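Acylneuraminate lyase (Mycoplasma synoviae, PDB 4N4P) belongs to the dihydrodipicolinate synthetase family of TIM-barrel proteins and forms a four-chain assembly. Local coordinates at residues 58-61 against 62-65. Numbering follows the deposited sequence.
Sequences SFED and KKEV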
ATOM      1  N   SER A  58     -23.999 -23.376  -1.101  1.00 11.52           N
ATOM      2  CA  SER A  58     -25.123 -23.156  -0.183  1.00 12.09           C
ATOM      3  C   SER A  58     -24.801 -23.821   1.151  1.00 12.48           C
ATOM      4  O   SER A  58     -23.895 -24.682   1.235  1.00 12.29           O
ATOM      5  CB  SER A  58     -26.425 -23.726  -0.752  1.00 12.87           C
ATOM      6  OG  SER A  58     -26.396 -25.142  -0.757  1.00 12.86           O
ATOM      7  N   PHE A  59     -25.538 -23.431   2.183  1.00 12.79           N
ATOM      8  CA  PHE A  59     -25.425 -24.053   3.493  1.00 12.44           C
ATOM      9  C   PHE A  59     -25.611 -25.561   3.397  1.00 13.18           C
ATOM     10  O   PHE A  59     -24.829 -26.327   3.964  1.00 13.52           O
ATOM     11  CB  PHE A  59     -26.453 -23.429   4.427  1.00 13.31           C
ATOM     12  CG  PHE A  59     -26.456 -24.008   5.820  1.00 12.25           C
ATOM     13  CD1 PHE A  59     -25.279 -24.132   6.550  1.00 14.61           C
ATOM     14  CD2 PHE A  59     -27.650 -24.401   6.399  1.00 14.85           C
ATOM     15  CE1 PHE A  59     -25.310 -24.652   7.841  1.00 15.85           C
ATOM     16  CE2 PHE A  59     -27.687 -24.920   7.686  1.00 17.30           C
ATOM     17  CZ  PHE A  59     -26.512 -25.045   8.405  1.00 17.39           C
ATOM     18  N   GLU A  60     -26.628 -25.983   2.654  1.00 13.59           N
ATOM     19  CA  GLU A  60     -26.881 -27.400   2.425  1.00 14.87           C
ATOM     20  C   GLU A  60     -25.747 -28.108   1.665  1.00 14.31           C
ATOM     21  O   GLU A  60     -25.422 -29.268   1.973  1.00 14.83           O
ATOM     22  CB  GLU A  60     -28.236 -27.592   1.726  1.00 15.50           C
ATOM     23  CG  GLU A  60     -29.429 -27.271   2.643  1.00 20.19           C
ATOM     24  CD  GLU A  60     -29.577 -28.249   3.812  1.00 26.87           C
ATOM     25  OE1 GLU A  60     -29.372 -29.474   3.601  1.00 29.99           O
ATOM     26  OE2 GLU A  60     -29.891 -27.800   4.941  1.00 28.48           O
ATOM     27  N   ASP A  61     -25.142 -27.415   0.698  1.00 13.73           N
ATOM     28  CA  ASP A  61     -23.980 -27.951  -0.033  1.00 13.99           C
ATOM     29  C   ASP A  61     -22.816 -28.211   0.958  1.00 13.37           C
ATOM     30  O   ASP A  61     -22.123 -29.240   0.862  1.00 13.52           O
ATOM     31  CB  ASP A  61     -23.449 -26.974  -1.100  1.00 13.94           C
ATOM     32  CG  ASP A  61     -24.331 -26.833  -2.355  1.00 17.95           C
ATOM     33  OD1 ASP A  61     -25.119 -27.745  -2.733  1.00 17.55           O
ATOM     34  OD2 ASP A  61     -24.155 -25.771  -3.015  1.00 19.65           O
ATOM     35  N   LYS A  62     -22.583 -27.255   1.867  1.00 12.71           N
ATOM     36  CA  LYS A  62     -21.478 -27.342   2.844  1.00 12.44           C
ATOM     37  C   LYS A  62     -21.630 -28.575   3.730  1.00 12.68           C
ATOM     38  O   LYS A  62     -20.691 -29.356   3.913  1.00 12.05           O
ATOM     39  CB  LYS A  62     -21.383 -26.080   3.694  1.00 11.80           C
ATOM     40  CG  LYS A  62     -20.960 -24.841   2.893  1.00 10.91           C
ATOM     41  CD  LYS A  62     -21.091 -23.589   3.723  1.00 11.32           C
ATOM     42  CE  LYS A  62     -21.017 -22.335   2.866  1.00 11.32           C
ATOM     43  NZ  LYS A  62     -20.971 -21.096   3.710  1.00 10.37           N
ATOM     44  N   LYS A  63     -22.841 -28.779   4.241  1.00 12.43           N
ATOM     45  CA  LYS A  63     -23.124 -29.960   5.048  1.00 13.13           C
ATOM     46  C   LYS A  63     -22.925 -31.233   4.258  1.00 12.58           C
ATOM     47  O   LYS A  63     -22.395 -32.197   4.786  1.00 12.00           O
ATOM     48  CB  LYS A  63     -24.569 -29.933   5.536  1.00 13.40           C
ATOM     49  CG  LYS A  63     -24.895 -28.867   6.532  1.00 17.10           C
ATOM     50  CD  LYS A  63     -26.425 -28.736   6.465  1.00 21.78           C
ATOM     51  CE  LYS A  63     -26.994 -28.410   7.786  1.00 26.09           C
ATOM     52  NZ  LYS A  63     -28.488 -28.331   7.663  1.00 24.35           N
ATOM     53  N   GLU A  64     -23.377 -31.243   3.000  1.00 12.29           N
ATOM     54  CA  GLU A  64     -23.252 -32.417   2.161  1.00 12.96           C
ATOM     55  C   GLU A  64     -21.781 -32.710   1.888  1.00 12.14           C
ATOM     56  O   GLU A  64     -21.361 -33.852   1.972  1.00 11.08           O
ATOM     57  CB  GLU A  64     -24.052 -32.263   0.843  1.00 13.23           C
ATOM     58  CG  GLU A  64     -24.132 -33.505  -0.029  1.00 18.09           C
ATOM     59  CD  GLU A  64     -24.808 -34.728   0.611  1.00 23.71           C
ATOM     60  OE1 GLU A  64     -25.602 -34.603   1.578  1.00 26.57           O
ATOM     61  OE2 GLU A  64     -24.515 -35.838   0.133  1.00 25.39           O
ATOM     62  N   VAL A  65     -21.002 -31.679   1.562  1.00 11.68           N
ATOM     63  CA  VAL A  65     -19.560 -31.902   1.311  1.00 11.88           C
ATOM     64  C   VAL A  65     -18.880 -32.487   2.543  1.00 11.35           C
ATOM     65  O   VAL A  65     -18.075 -33.422   2.437  1.00 11.27           O
ATOM     66  CB  VAL A  65     -18.830 -30.619   0.837  1.00 11.49           C
ATOM     67  CG1 VAL A  65     -17.314 -30.854   0.715  1.00 10.57           C
ATOM     68  CG2 VAL A  65     -19.390 -30.214  -0.537  1.00 10.43           C
TER
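Lys63 is used twice over: its methylene chain lies across the ring of Phe59 while its ammonium group reaches Glu60, at the N-terminal end of helix 59-73. This helix links parallel strands 44-47 and 78-82 of the TIM barrel as a beta-alpha-beta crossover, and a capping box formed by Ser58 and Asp61 starts it. With CG opposite the backbone N and beside the carbonyl carbon (chi1 179°), the Phe59 ring lies where Lys63, one turn on, can cover it. Lys63 CD makes a CH-pi contact over one ring face, 4.3 Å from the centroid and offset toward the rim, and CE continues to 3.5 Å from Phe59 CZ. The aromatic ring also meets Glu90, Glu93 and Leu94 of helix 88-100, so a large apolar residue suits this seam between neighbouring helices. Glu60 bends its chain at chi2 (-67°), which brings the carboxylate back to Lys63; the salt bridge between Glu60 OE2 and Lys63 NZ spans 3.1 Å, with the ammonium standing above the carboxylate plane. At the start of the helix, where backbone N-H groups lack a preceding turn, Ser58 offers a short hydroxyl side chain: its OG accepts from Asp61 N at 3.0 Å. Asp61 returns the favour from the third helical residue, its OD2 taking the N-H of Ser58 and also a salt bridge from Arg272. These two partners hold the carboxylate in place, and its negative charge should interact favourably with the helix dipole. Regular backbone bonds then carry the turn onward, from Lys62 N to Ser58 O through to Val65 N, which lies 2.8 Å from Asp61 O. The side chain of buried Val65 packs against Thr16 and Leu24, and its CG2 rests 3.2 Å from that same Asp61 O.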